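Local coordinates for adhesion G-protein coupled receptor G6 (PDB 6V55) that probably works as an adhesion receptor in myelination, its large extracellular region binding calcium and carrying N-linked glycans, at residues I510-S513 against D519-V522. Numbering follows the deposited sequence.
Sequences ITVS and DVAV
Val520 sends one methyl to each of two residues in the loop that precedes its own helix, and this divided contact is a compact example of how a chain entering a helix can pack back against it through apolar side chains. CG2 of Val520 serves Ile510, lying 3.8 Å from the terminal methyl CD1 of Ile510 and 4.2 Å from its branch methyl CG2. CG1 of Val520 serves Val512, meeting CG1 of Val512 at 4.1 Å. The CB of Val520 points toward the loop, and with chi1 at 167° CG1 lies anti to the backbone N and CG2 anti to the carbonyl carbon; the two methyls therefore diverge, one to each loop residue. Ile510 has a nearly extended chain, chi1 -152° and chi2 174°, and with its CB already directed at the helix this brings CD1 to the valine. The side chains of Ile510 and Val520 run antiparallel alongside one another, while that of Val512 lies roughly perpendicular to the valine's. No hydrogen bond joins the two segments, which together bury only about 118 Å², summed over both sides, and the nearest CA atoms, those of Val512 and Val520, stay 7.5 Å apart.

Polar bonds secure the loop elsewhere: the carbonyl of Ile510 accepts a hydrogen bond from Lys543 NZ, and Ser513 N donates to Asn516 OD1. Beyond the contact, Val512 rests on Lys543, Glu546 and Ile550 of helix 534-550, and the buried Val520 also touches Leu547 there. The valines and isoleucine form a small apolar cluster where the loop before helix 517-527 meets that helix and helix 534-550, in a helical region consistent with the alpha-helical part of the GAIN domain of adhesion receptors.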
loop_
_atom_site.group_PDB
_atom_site.type_symbol
_atom_site.label_atom_id
_atom_site.label_comp_id
_atom_site.label_asym_id
_atom_site.label_seq_id
_atom_site.Cartn_x
_atom_site.Cartn_y
_atom_site.Cartn_z
ATOM N N ILE A 510 32.178 4.053 -3.422
ATOM C CA ILE A 510 32.480 2.631 -3.527
ATOM C C ILE A 510 33.712 2.455 -4.409
ATOM O O ILE A 510 34.038 3.296 -5.259
ATOM C CB ILE A 510 31.252 1.841 -4.039
ATOM C CG1 ILE A 510 31.280 0.403 -3.535
ATOM C CG2 ILE A 510 31.114 1.863 -5.568
ATOM C CD1 ILE A 510 30.021 -0.382 -3.890
ATOM N N THR A 511 34.460 1.396 -4.146
ATOM C CA THR A 511 35.693 1.112 -4.859
ATOM C C THR A 511 35.479 -0.186 -5.625
ATOM O O THR A 511 35.191 -1.226 -5.022
ATOM C CB THR A 511 36.868 1.021 -3.887
ATOM O OG1 THR A 511 36.469 0.260 -2.738
ATOM C CG2 THR A 511 37.278 2.424 -3.434
ATOM N N VAL A 512 35.573 -0.110 -6.949
ATOM C CA VAL A 512 35.158 -1.225 -7.784
ATOM C C VAL A 512 36.275 -2.257 -7.840
ATOM O O VAL A 512 37.466 -1.926 -7.780
ATOM C CB VAL A 512 34.759 -0.739 -9.187
ATOM C CG1 VAL A 512 33.441 -0.010 -9.131
ATOM C CG2 VAL A 512 35.808 0.179 -9.746
ATOM N N SER A 513 35.884 -3.517 -7.908
ATOM C CA SER A 513 36.793 -4.636 -8.056
ATOM C C SER A 513 36.266 -5.448 -9.214
ATOM O O SER A 513 35.188 -5.166 -9.724
ATOM C CB SER A 513 36.818 -5.525 -6.806
ATOM O OG SER A 513 35.565 -6.179 -6.629
ATOM N N ASP A 519 27.826 -6.226 -9.360
ATOM C CA ASP A 519 26.858 -5.733 -8.386
ATOM C C ASP A 519 26.685 -4.220 -8.482
ATOM O O ASP A 519 25.551 -3.728 -8.416
ATOM C CB ASP A 519 27.283 -6.139 -6.977
ATOM C CG ASP A 519 26.138 -6.059 -5.971
ATOM O OD1 ASP A 519 25.231 -6.935 -6.032
ATOM O OD2 ASP A 519 26.155 -5.115 -5.127
ATOM N N VAL A 520 27.804 -3.489 -8.636
ATOM C CA VAL A 520 27.793 -2.031 -8.787
ATOM C C VAL A 520 27.031 -1.620 -10.048
ATOM O O VAL A 520 26.171 -0.730 -10.007
ATOM C CB VAL A 520 29.237 -1.502 -8.819
ATOM C CG1 VAL A 520 29.306 -0.050 -9.278
ATOM C CG2 VAL A 520 29.866 -1.632 -7.502
ATOM N N ALA A 521 27.309 -2.300 -11.177
ATOM C CA ALA A 521 26.709 -1.940 -12.456
ATOM C C ALA A 521 25.208 -2.186 -12.470
ATOM O O ALA A 521 24.468 -1.380 -13.039
ATOM C CB ALA A 521 27.374 -2.716 -13.582
ATOM N N VAL A 522 24.754 -3.258 -11.804
ATOM C CA VAL A 522 23.330 -3.575 -11.701
ATOM C C VAL A 522 22.599 -2.507 -10.883
ATOM O O VAL A 522 21.535 -2.022 -11.296
ATOM C CB VAL A 522 23.167 -4.994 -11.113
ATOM C CG1 VAL A 522 21.865 -5.191 -10.453
ATOM C CG2 VAL A 522 23.287 -6.035 -12.194
#